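Local coordinates for protein nucleoporin NUP170 (Chaetomium thermophilum, PDB 5HAX) that is a nuclear pore protein, probably a scaffold component of the inner ring of the nuclear pore complex, at residues Gly76-Ala79 with Ala84-Ser87; Asn57-Val62 with Phe93-Thr98; Ile105-Ala110 with Ile144-Ser149; Val134-Thr139 with Ser177-Thr182; Ser149-Pro152 with Lys158-Thr161. One frame throughout, in Å; residues are numbered along the deposited sequence.

In the fold
All five contacts lie in the N-terminal beta-propeller, in three successive blades. Contacts 1 and 2 share a blade. Their centres are 9 Å apart, and contact 1 is nested in the loop closed by contact 2. Contact 3 joins that blade to the next, about 13 Å between centres from contact 1. Contact 4 joins the second blade to the third, with its centre 12 Å from that of contact 3. Strands 133-139 and 142-151 are neighbours, so contacts 3 and 4 touch by backbone bonds. Contact 5 is the outer hairpin of the second blade and shares Ser-149 with contact 3. Phe-78 of contact 1 packs on Leu-135 of contact 4.

Contact 1 (Gly76-Ala79 with Ala84-Ser87); sequences GLFA and AWAS
Trp-85 lays its indole over Gly-76, and Phe-78 closes in beside it. The two segments form a hairpin, the first two strands of a propeller blade. Gly-76 and Trp-85 are an antiparallel hydrogen-bonded pair. Gly-76 N donates to Trp-85 O at 3.1 Å. Trp-85 N returns a bond to Gly-76 O at 3.0 Å.

The indole side is the tight one. Trp-85 CG sits between the backbone N and the carbonyl carbon (chi1 58°), and this turns the ring back across the partner strand. Gly-76 CA then lies over the ring face, 3.7 Å from the centroid of the five-membered ring, in a CH-pi contact. The indole thus packs directly on the glycine backbone. Phe-78 meets the pyrrole part obliquely, with planes at 41°. Its CZ is 3.4 Å from Trp-85 CD1, which stands over a face of the Phe-78 ring. With an alanine in place of Trp-85, the Phe-78 ring would probably lose its flat partner and become free to shift over a gap beside Gly-76.

The other face of the hairpin is looser between the two strands. Leu-77 and Ala-84 form a non-hydrogen-bonded pair, but their side chains do not touch. Leu-77 packs instead on Ala-475 and Leu-477 of strand 473-478. At the indole edge, in the ring plane, a water joins the strands. It accepts from Trp-85 NE1 at 3.1 Å and donates to Leu-77 O.

Strand 114-120 of the next blade covers the aromatic pair through Val-117. Strand 91-96 flanks strand 83-88 and bonds to Ala-84 and Ala-86.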
# COMPACT_ATOMS: atom_id res chain seq x y z
N GLY A 76 -13.22 8.63 14.85
CA GLY A 76 -12.85 7.69 13.81
C GLY A 76 -12.23 8.38 12.62
O GLY A 76 -12.21 9.62 12.52
N LEU A 77 -11.73 7.57 11.69
CA LEU A 77 -10.95 8.03 10.55
C LEU A 77 -11.57 7.59 9.24
O LEU A 77 -12.03 6.45 9.11
CB LEU A 77 -9.51 7.49 10.61
CG LEU A 77 -8.37 8.47 10.88
CD1 LEU A 77 -7.05 7.73 10.89
CD2 LEU A 77 -8.34 9.60 9.87
N PHE A 78 -11.58 8.49 8.26
CA PHE A 78 -11.82 8.18 6.85
C PHE A 78 -10.54 8.51 6.08
O PHE A 78 -10.51 9.44 5.27
CB PHE A 78 -13.03 8.96 6.30
CG PHE A 78 -14.35 8.56 6.91
CD1 PHE A 78 -14.54 7.31 7.46
CD2 PHE A 78 -15.41 9.46 6.91
CE1 PHE A 78 -15.76 6.96 8.01
CE2 PHE A 78 -16.63 9.11 7.45
CZ PHE A 78 -16.81 7.86 8.01
N ALA A 79 -9.49 7.73 6.32
CA ALA A 79 -8.17 8.04 5.78
C ALA A 79 -8.14 8.02 4.25
O ALA A 79 -7.27 8.66 3.65
CB ALA A 79 -7.13 7.07 6.33
N ALA A 84 -11.82 12.98 9.03
CA ALA A 84 -12.06 12.38 10.33
C ALA A 84 -13.50 12.69 10.75
O ALA A 84 -14.17 13.54 10.15
CB ALA A 84 -11.07 12.90 11.37
N TRP A 85 -13.97 11.99 11.77
CA TRP A 85 -15.33 12.23 12.26
C TRP A 85 -15.38 12.05 13.76
O TRP A 85 -14.55 11.36 14.36
CB TRP A 85 -16.35 11.30 11.58
CG TRP A 85 -16.09 9.83 11.74
CD1 TRP A 85 -15.42 9.02 10.88
CD2 TRP A 85 -16.53 9.00 12.82
NE1 TRP A 85 -15.39 7.74 11.36
CE2 TRP A 85 -16.07 7.69 12.55
CE3 TRP A 85 -17.25 9.22 14.00
CZ2 TRP A 85 -16.31 6.62 13.40
CZ3 TRP A 85 -17.49 8.16 14.85
CH2 TRP A 85 -17.02 6.87 14.54
N ALA A 86 -16.38 12.69 14.36
CA ALA A 86 -16.64 12.60 15.79
C ALA A 86 -18.14 12.51 15.99
O ALA A 86 -18.89 13.30 15.41
CB ALA A 86 -16.07 13.81 16.54
N SER A 87 -18.58 11.54 16.79
CA SER A 87 -19.98 11.40 17.16
C SER A 87 -20.16 11.80 18.62
O SER A 87 -19.35 11.43 19.47
CB SER A 87 -20.48 9.97 16.94
OG SER A 87 -19.87 9.07 17.84
O HOH W 1 -14.53 4.90 10.49

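Contact 2 (Asn57-Val62 with Phe93-Thr98); sequences NIPDKV and FLWDYT
Asp-96 OD1 takes two bonds from Thr-98, right after Trp-95, the indole on which Pro-59 and Val-62 rest. Thr-98 OG1 donates at 2.8 Å to Asp-96 OD1, on the syn side and close to the carboxylate plane. Thr-98 N donates to the same Asp-96 OD1 from above that plane, at 3.1 Å. The second bond makes an Asx turn. It shapes the chain where strand 91-96 gives way to a turn.

No direct hydrogen bond crosses the contact itself. Apolar groups carry it, all gathered on Trp-95. Trp-95 CG lies between its backbone N and carbonyl carbon (chi1 76°), and the ring reaches out to the N-terminal end of helix 60-67. Pro-59, the N-cap residue of that helix, sets its ring over the five-membered part. Pro-59 CD is 3.4 Å from Trp-95 NE1, and it makes a CH-pi contact 26° off the ring normal. Val-62 uses CG2 on the same face, 4.3 Å from the centroid of the six-membered ring. Ile-58 CG2 adds a looser touch at Trp-95 CZ2, 4.4 Å away.

Trp-95 NE1 also donates to a water at 3.2 Å. That water lies beside Asn-57 O, at a separation too short to be trusted.

Helix 60-67 thus rests against the blade of strands 73-78, 83-88, 91-96 and 105-107. His-65 of the helix stacks on Phe-93. The Trp-95 side chain also touches Ala-84 of strand 83-88, and Val-62 touches Ala-86. Upstream, Ile-58 bonds to Thr-480 of a neighbouring part of the propeller.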
# COMPACT_ATOMS: atom_id res chain seq x y z
N ASN A 57 -4.28 19.16 14.51
CA ASN A 57 -5.06 19.19 15.74
C ASN A 57 -6.55 19.02 15.44
O ASN A 57 -7.04 19.39 14.37
CB ASN A 57 -4.84 20.50 16.49
CG ASN A 57 -3.48 20.55 17.17
OD1 ASN A 57 -3.29 19.96 18.24
ND2 ASN A 57 -2.54 21.26 16.57
N ILE A 58 -7.26 18.45 16.41
CA ILE A 58 -8.72 18.39 16.32
C ILE A 58 -9.28 19.80 16.42
O ILE A 58 -8.83 20.58 17.28
CB ILE A 58 -9.28 17.49 17.44
CG1 ILE A 58 -8.90 16.03 17.19
CG2 ILE A 58 -10.81 17.62 17.52
CD1 ILE A 58 -9.19 15.11 18.36
N PRO A 59 -10.24 20.19 15.58
CA PRO A 59 -10.80 21.55 15.68
C PRO A 59 -11.39 21.82 17.06
O PRO A 59 -11.95 20.93 17.71
CB PRO A 59 -11.89 21.57 14.60
CG PRO A 59 -11.44 20.54 13.61
CD PRO A 59 -10.77 19.47 14.42
N ASP A 60 -11.26 23.08 17.50
CA ASP A 60 -11.75 23.46 18.82
C ASP A 60 -13.25 23.24 18.96
O ASP A 60 -13.73 22.88 20.04
CB ASP A 60 -11.41 24.93 19.10
CG ASP A 60 -9.92 25.15 19.31
OD1 ASP A 60 -9.26 24.28 19.92
OD2 ASP A 60 -9.41 26.20 18.87
N LYS A 61 -14.01 23.45 17.88
CA LYS A 61 -15.45 23.24 17.94
C LYS A 61 -15.79 21.78 18.25
O LYS A 61 -16.81 21.51 18.90
CB LYS A 61 -16.10 23.67 16.62
CG LYS A 61 -16.29 25.18 16.50
CD LYS A 61 -16.22 25.64 15.05
CE LYS A 61 -17.43 25.19 14.24
NZ LYS A 61 -17.18 25.31 12.78
N VAL A 62 -14.96 20.84 17.80
CA VAL A 62 -15.19 19.44 18.14
C VAL A 62 -14.91 19.20 19.62
O VAL A 62 -15.59 18.39 20.27
CB VAL A 62 -14.32 18.53 17.25
CG1 VAL A 62 -14.51 17.06 17.62
CG2 VAL A 62 -14.66 18.76 15.78
N PHE A 93 -20.26 14.66 13.31
CA PHE A 93 -19.53 15.79 12.72
C PHE A 93 -18.32 15.26 11.96
O PHE A 93 -17.47 14.57 12.53
CB PHE A 93 -19.09 16.78 13.80
CG PHE A 93 -20.24 17.39 14.54
CD1 PHE A 93 -20.91 18.49 14.02
CD2 PHE A 93 -20.66 16.87 15.76
CE1 PHE A 93 -21.97 19.06 14.70
CE2 PHE A 93 -21.72 17.44 16.44
CZ PHE A 93 -22.37 18.53 15.91
N LEU A 94 -18.24 15.61 10.67
CA LEU A 94 -17.12 15.26 9.80
C LEU A 94 -16.30 16.50 9.48
O LEU A 94 -16.83 17.62 9.50
CB LEU A 94 -17.61 14.63 8.49
CG LEU A 94 -18.34 13.28 8.53
CD1 LEU A 94 -19.69 13.37 9.22
CD2 LEU A 94 -18.52 12.77 7.10
N TRP A 95 -15.02 16.31 9.19
CA TRP A 95 -14.18 17.43 8.80
C TRP A 95 -12.93 16.93 8.10
O TRP A 95 -12.44 15.83 8.37
CB TRP A 95 -13.80 18.29 10.02
CG TRP A 95 -12.74 17.70 10.91
CD1 TRP A 95 -11.40 17.90 10.83
CD2 TRP A 95 -12.95 16.83 12.02
NE1 TRP A 95 -10.75 17.21 11.82
CE2 TRP A 95 -11.68 16.54 12.57
CE3 TRP A 95 -14.09 16.26 12.61
CZ2 TRP A 95 -11.52 15.70 13.67
CZ3 TRP A 95 -13.92 15.43 13.70
CH2 TRP A 95 -12.65 15.16 14.22
N ASP A 96 -12.42 17.76 7.18
CA ASP A 96 -11.20 17.48 6.44
C ASP A 96 -10.00 17.87 7.31
O ASP A 96 -9.76 19.06 7.55
CB ASP A 96 -11.21 18.26 5.13
CG ASP A 96 -9.87 18.24 4.42
OD1 ASP A 96 -9.10 17.26 4.58
OD2 ASP A 96 -9.58 19.20 3.68
N TYR A 97 -9.25 16.88 7.79
CA TYR A 97 -8.16 17.15 8.71
C TYR A 97 -6.91 17.69 8.02
O TYR A 97 -6.02 18.18 8.71
CB TYR A 97 -7.80 15.88 9.51
CG TYR A 97 -7.29 14.71 8.68
CD1 TYR A 97 -6.00 14.69 8.19
CD2 TYR A 97 -8.11 13.62 8.43
CE1 TYR A 97 -5.54 13.62 7.45
CE2 TYR A 97 -7.66 12.54 7.70
CZ TYR A 97 -6.37 12.55 7.20
OH TYR A 97 -5.92 11.48 6.47
N THR A 98 -6.83 17.62 6.69
CA THR A 98 -5.71 18.23 5.98
C THR A 98 -5.87 19.74 5.88
O THR A 98 -4.87 20.45 5.69
CB THR A 98 -5.58 17.64 4.57
OG1 THR A 98 -6.63 18.14 3.74
CG2 THR A 98 -5.63 16.12 4.61
O HOH W 2 -7.76 18.13 12.31

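Contact 3 (Ile105-Ala110 with Ile144-Ser149); sequences IGYEEA and ILLGVS
Tyr-107 lays one face of its ring against Leu-146. This is an interface between adjacent blades of the beta-propeller. Tyr-107 belongs to strand 105-107, the fourth, outer-edge strand of one blade. Leu-146 lies on strand 142-151 of the next.

Leu-146 CD1 makes a CH-pi contact with the ring, 3.8 Å from its centroid and 17° off the normal. The tyrosine and the leucine reach toward each other. Tyr-107 has CG opposite its own backbone N (chi1 172°), which carries the ring toward strand 142-151. On the other face of the ring, Glu-109 N stands 4.1 Å above the plane over the centre, and the ring is thus sandwiched between a methyl and the turning backbone.

The phenol end runs on to Ile-144. No hydrogen bond joins the segments, and the contact is plain packing. Ala-110 adds a marginal touch, with its CB 4.5 Å from Ile-144 CD1. A serine in place of Tyr-107 would probably open a gap between the blades and leave Leu-146 CD1 without its aromatic partner.

The chain of another protein lies along this strand. Tyr-107 and Ile-105 pack on its apolar side chains, and it makes backbone hydrogen bonds with Gly-106. Within the contact, Tyr-107 OH ends 3.7 Å from Ile-144 CG2 and 4.1 Å from Ile-144 CD1.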
# COMPACT_ATOMS: atom_id res chain seq x y z
N ILE A 105 -18.84 19.50 8.96
CA ILE A 105 -20.03 18.98 8.29
C ILE A 105 -20.87 18.28 9.35
O ILE A 105 -20.55 17.17 9.78
CB ILE A 105 -19.66 18.02 7.14
CG1 ILE A 105 -18.78 18.74 6.12
CG2 ILE A 105 -20.93 17.48 6.48
CD1 ILE A 105 -18.22 17.83 5.05
N GLY A 106 -21.95 18.94 9.79
CA GLY A 106 -22.79 18.40 10.84
C GLY A 106 -23.96 17.61 10.28
O GLY A 106 -24.56 17.98 9.28
N TYR A 107 -24.28 16.50 10.95
CA TYR A 107 -25.44 15.68 10.62
C TYR A 107 -26.08 15.24 11.93
O TYR A 107 -25.49 14.45 12.68
CB TYR A 107 -25.06 14.47 9.77
CG TYR A 107 -26.20 13.50 9.58
CD1 TYR A 107 -26.31 12.36 10.37
CD2 TYR A 107 -27.17 13.72 8.61
CE1 TYR A 107 -27.35 11.47 10.20
CE2 TYR A 107 -28.21 12.84 8.43
CZ TYR A 107 -28.30 11.71 9.23
OH TYR A 107 -29.34 10.83 9.06
N GLU A 108 -27.29 15.75 12.20
CA GLU A 108 -27.94 15.56 13.49
C GLU A 108 -29.37 15.05 13.34
O GLU A 108 -30.17 15.20 14.27
CB GLU A 108 -27.92 16.86 14.29
CG GLU A 108 -26.59 17.60 14.19
CD GLU A 108 -26.48 18.77 15.15
OE1 GLU A 108 -27.12 18.73 16.22
OE2 GLU A 108 -25.75 19.73 14.83
N GLU A 109 -29.70 14.44 12.20
CA GLU A 109 -31.04 13.89 12.01
C GLU A 109 -31.30 12.73 12.96
O GLU A 109 -32.45 12.51 13.36
CB GLU A 109 -31.23 13.43 10.57
CG GLU A 109 -30.98 14.50 9.52
CD GLU A 109 -31.84 15.73 9.73
OE1 GLU A 109 -31.29 16.80 10.06
OE2 GLU A 109 -33.08 15.63 9.56
N ALA A 110 -30.26 11.98 13.32
CA ALA A 110 -30.44 10.78 14.12
C ALA A 110 -31.11 11.10 15.45
O ALA A 110 -30.90 12.16 16.05
CB ALA A 110 -29.09 10.11 14.38
N ILE A 144 -28.54 3.85 9.15
CA ILE A 144 -28.92 4.88 8.18
C ILE A 144 -27.85 4.93 7.10
O ILE A 144 -26.65 4.97 7.40
CB ILE A 144 -29.08 6.25 8.86
CG1 ILE A 144 -30.09 6.16 10.01
CG2 ILE A 144 -29.51 7.30 7.85
CD1 ILE A 144 -30.03 7.32 10.98
N LEU A 145 -28.29 4.95 5.84
CA LEU A 145 -27.40 5.08 4.70
C LEU A 145 -27.51 6.49 4.13
O LEU A 145 -28.63 6.99 3.92
CB LEU A 145 -27.73 4.06 3.61
CG LEU A 145 -27.77 2.59 4.03
CD1 LEU A 145 -28.09 1.72 2.82
CD2 LEU A 145 -26.45 2.17 4.66
N LEU A 146 -26.37 7.12 3.87
CA LEU A 146 -26.31 8.43 3.24
C LEU A 146 -25.39 8.36 2.03
O LEU A 146 -24.31 7.77 2.09
CB LEU A 146 -25.81 9.51 4.20
CG LEU A 146 -26.70 9.83 5.41
CD1 LEU A 146 -26.05 10.91 6.26
CD2 LEU A 146 -28.09 10.26 4.97
N GLY A 147 -25.83 8.97 0.93
CA GLY A 147 -24.97 9.11 -0.22
C GLY A 147 -23.88 10.13 0.02
O GLY A 147 -24.08 11.13 0.72
N VAL A 148 -22.71 9.88 -0.54
CA VAL A 148 -21.54 10.74 -0.37
C VAL A 148 -20.90 10.99 -1.72
O VAL A 148 -20.79 10.08 -2.55
CB VAL A 148 -20.52 10.11 0.60
CG1 VAL A 148 -19.30 11.03 0.75
CG2 VAL A 148 -21.15 9.84 1.95
N SER A 149 -20.48 12.23 -1.94
CA SER A 149 -19.70 12.62 -3.11
C SER A 149 -18.43 13.29 -2.61
O SER A 149 -18.49 14.42 -2.09
CB SER A 149 -20.49 13.55 -4.02
OG SER A 149 -19.79 13.80 -5.23

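Contact 4 (Val134-Thr139 with Ser177-Thr182); sequences VLVVAT and SFIVGT
Strands 134-139 and 178-181 run in opposite directions and face each other without backbone bonds, with Val-136 CA and Ile-179 CA 7.8 Å apart. This is blade-to-blade packing in the beta-propeller. Strand 133-139 is the second strand of its blade. Strand 178-181 is the first strand of the following one.

Ile-179 carries the whole contact from its side. Its CB points toward the other strand, and both branches of the side chain are used. CG1 stands opposite the carbonyl carbon (chi1 -52°), and the chain continues extended to CD1. That methyl fits between two residues of the partner strand. It lies 3.8 Å from Val-136 CG1. It also meets Ala-138 CB. Within these two strands the second branch, CG2, meets Val-136 and comes within 4.0 Å of Val-136 CG1. Val-136 puts its CG1 forward, since that methyl is opposite the backbone N (chi1 -173°). The two side chains meet at a slant. The touching groups are all apolar, and no hydrogen bond crosses between the segments.

The inner strand 114-120 completes the seat, since Ile-179 also touches Ala-116 and Ala-118. At the start of the other segment, Ser-177 and Phe-178 both face Gly-190, which makes a classic beta bulge. At the end of strand 133-139, Thr-139 OG1 accepts from the backbone N of Ser-141 and of Glu-142 in the tight turn to strand 142-151. Toward Ala-138 the contact ends in Ile-179 CD1 and Ala-138 CB, 4.0 Å apart.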
# COMPACT_ATOMS: atom_id res chain seq x y z
N VAL A 134 -20.74 5.51 0.25
CA VAL A 134 -21.94 5.46 1.09
C VAL A 134 -21.50 5.61 2.53
O VAL A 134 -20.55 4.94 2.97
CB VAL A 134 -22.73 4.15 0.89
CG1 VAL A 134 -23.87 4.05 1.91
CG2 VAL A 134 -23.28 4.08 -0.53
N LEU A 135 -22.18 6.48 3.27
CA LEU A 135 -21.93 6.69 4.68
C LEU A 135 -22.95 5.89 5.48
O LEU A 135 -24.15 6.13 5.37
CB LEU A 135 -22.02 8.18 5.03
CG LEU A 135 -21.75 8.58 6.48
CD1 LEU A 135 -20.30 8.34 6.85
CD2 LEU A 135 -22.12 10.04 6.69
N VAL A 136 -22.47 4.93 6.27
CA VAL A 136 -23.32 4.09 7.11
C VAL A 136 -23.24 4.62 8.53
O VAL A 136 -22.15 4.72 9.10
CB VAL A 136 -22.89 2.62 7.05
CG1 VAL A 136 -23.89 1.74 7.79
CG2 VAL A 136 -22.73 2.15 5.61
N VAL A 137 -24.39 4.96 9.10
CA VAL A 137 -24.49 5.49 10.46
C VAL A 137 -25.38 4.55 11.25
O VAL A 137 -26.58 4.43 10.97
CB VAL A 137 -25.05 6.92 10.48
CG1 VAL A 137 -25.17 7.43 11.91
CG2 VAL A 137 -24.17 7.85 9.65
N ALA A 138 -24.81 3.88 12.25
CA ALA A 138 -25.53 2.95 13.10
C ALA A 138 -25.81 3.58 14.45
O ALA A 138 -24.90 4.12 15.09
CB ALA A 138 -24.73 1.65 13.28
N THR A 139 -27.07 3.52 14.89
CA THR A 139 -27.48 3.97 16.21
C THR A 139 -28.01 2.78 17.00
O THR A 139 -28.05 1.64 16.52
CB THR A 139 -28.54 5.07 16.12
OG1 THR A 139 -29.79 4.50 15.71
CG2 THR A 139 -28.12 6.16 15.14
N SER A 177 -21.27 -2.19 16.44
CA SER A 177 -20.05 -1.45 16.71
C SER A 177 -19.02 -1.57 15.60
O SER A 177 -18.00 -0.87 15.65
CB SER A 177 -19.40 -1.93 18.02
OG SER A 177 -20.17 -1.55 19.15
N PHE A 178 -19.26 -2.42 14.60
CA PHE A 178 -18.31 -2.65 13.52
C PHE A 178 -19.06 -2.71 12.20
O PHE A 178 -20.03 -3.47 12.08
CB PHE A 178 -17.52 -3.95 13.75
CG PHE A 178 -16.97 -4.07 15.15
CD1 PHE A 178 -15.88 -3.31 15.54
CD2 PHE A 178 -17.54 -4.95 16.06
CE1 PHE A 178 -15.37 -3.42 16.83
CE2 PHE A 178 -17.03 -5.07 17.34
CZ PHE A 178 -15.95 -4.30 17.73
N ILE A 179 -18.63 -1.90 11.24
CA ILE A 179 -19.20 -1.87 9.90
C ILE A 179 -18.06 -1.97 8.90
O ILE A 179 -17.07 -1.23 9.02
CB ILE A 179 -20.01 -0.58 9.65
CG1 ILE A 179 -21.04 -0.36 10.76
CG2 ILE A 179 -20.69 -0.64 8.28
CD1 ILE A 179 -21.65 1.03 10.74
N VAL A 180 -18.18 -2.87 7.93
CA VAL A 180 -17.19 -3.02 6.88
C VAL A 180 -17.90 -3.15 5.54
O VAL A 180 -19.04 -3.62 5.46
CB VAL A 180 -16.27 -4.25 7.12
CG1 VAL A 180 -15.44 -4.05 8.37
CG2 VAL A 180 -17.09 -5.53 7.20
N GLY A 181 -17.23 -2.70 4.49
CA GLY A 181 -17.78 -2.75 3.15
C GLY A 181 -16.85 -3.46 2.20
O GLY A 181 -15.63 -3.42 2.33
N THR A 182 -17.45 -4.12 1.21
CA THR A 182 -16.70 -4.80 0.17
C THR A 182 -16.55 -3.91 -1.05
O THR A 182 -17.19 -2.86 -1.18
CB THR A 182 -17.39 -6.11 -0.24
OG1 THR A 182 -18.60 -5.81 -0.95
CG2 THR A 182 -17.70 -6.97 0.97

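Contact 5 (Ser149-Pro152 with Lys158-Thr161); sequences SATP and KSLT
Ser-159 N donates to Thr-151 O at 2.7 Å, the shortest of the four backbone bonds between the two segments of this beta hairpin. The bond is nearly straight, at 166°. The hairpin joins the third and fourth strands of a propeller blade, 142-151 and 159-170. Further from the turn, Ser-149 N donates to Thr-161 O at 3.1 Å, and the pair is closed by Thr-161 N on Ser-149 O. The return bond from Thr-151 N to Ser-159 O is weak and bent. Ser-149 and Thr-161, and Thr-151 and Ser-159, are thus the hydrogen-bonded pairs, with the non-hydrogen-bonded pair Ala-150 and Leu-160 between them.

Two CA-H...O contacts add to these bonds. Ala-150 CA makes one with Ser-159 O, and Leu-160 CA makes the other with Ser-149 O.

The side chains divide between the two faces. Ser-149, Thr-151, Ser-159 and Thr-161 share one. There Thr-161 OG1 lies 3.6 Å from Ser-149 CB. Ser-149 OG itself is bonded to Thr-130 O. Ala-150 and Leu-160 turn to the other face, where Ile-81 of the preceding blade's turn packs on both of them. Tyr-83 OH bonds to Lys-158 O, a further tie to that blade.

Lys-158 closes the outer end. Its chain bends at chi2 (-73°). The aliphatic part runs alongside Ala-150 and Pro-152, while the end leads away. Lys-158 CB meets Ala-150 CB at 4.0 Å. Further along, Lys-158 CD lies 3.6 Å from Ala-150 O and 3.8 Å from Pro-152 CA.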
# COMPACT_ATOMS: atom_id res chain seq x y z
N SER A 149 -20.48 12.23 -1.94
CA SER A 149 -19.70 12.62 -3.11
C SER A 149 -18.43 13.29 -2.61
O SER A 149 -18.49 14.42 -2.09
CB SER A 149 -20.49 13.55 -4.02
OG SER A 149 -19.79 13.80 -5.23
N ALA A 150 -17.30 12.61 -2.75
CA ALA A 150 -16.00 13.10 -2.29
C ALA A 150 -15.16 13.45 -3.52
O ALA A 150 -14.24 12.72 -3.90
CB ALA A 150 -15.31 12.06 -1.42
N THR A 151 -15.49 14.59 -4.14
CA THR A 151 -14.78 15.02 -5.34
C THR A 151 -13.55 15.85 -4.97
O THR A 151 -13.64 16.73 -4.11
CB THR A 151 -15.70 15.84 -6.24
OG1 THR A 151 -16.24 16.94 -5.50
CG2 THR A 151 -16.83 14.97 -6.77
N PRO A 152 -12.40 15.60 -5.60
CA PRO A 152 -11.19 16.33 -5.23
C PRO A 152 -11.28 17.81 -5.58
O PRO A 152 -11.96 18.21 -6.52
CB PRO A 152 -10.09 15.63 -6.05
CG PRO A 152 -10.81 15.00 -7.19
CD PRO A 152 -12.15 14.60 -6.66
N LYS A 158 -10.51 16.27 -0.59
CA LYS A 158 -11.80 15.98 -1.19
C LYS A 158 -12.89 16.90 -0.63
O LYS A 158 -12.93 17.17 0.57
CB LYS A 158 -12.18 14.51 -0.95
CG LYS A 158 -11.09 13.50 -1.31
CD LYS A 158 -10.91 13.35 -2.81
CE LYS A 158 -9.62 12.62 -3.15
NZ LYS A 158 -9.51 11.29 -2.49
N SER A 159 -13.76 17.38 -1.52
CA SER A 159 -14.94 18.13 -1.12
C SER A 159 -16.08 17.14 -0.88
O SER A 159 -16.42 16.35 -1.76
CB SER A 159 -15.34 19.14 -2.20
OG SER A 159 -16.63 19.65 -1.96
N LEU A 160 -16.67 17.20 0.31
CA LEU A 160 -17.63 16.20 0.76
C LEU A 160 -19.02 16.82 0.87
O LEU A 160 -19.21 17.80 1.59
CB LEU A 160 -17.20 15.62 2.11
CG LEU A 160 -17.84 14.29 2.50
CD1 LEU A 160 -16.89 13.49 3.37
CD2 LEU A 160 -19.16 14.50 3.21
N THR A 161 -19.97 16.24 0.14
CA THR A 161 -21.38 16.64 0.19
C THR A 161 -22.23 15.39 0.41
O THR A 161 -21.94 14.33 -0.15
CB THR A 161 -21.81 17.36 -1.09
OG1 THR A 161 -21.57 16.51 -2.22
CG2 THR A 161 -21.04 18.66 -1.26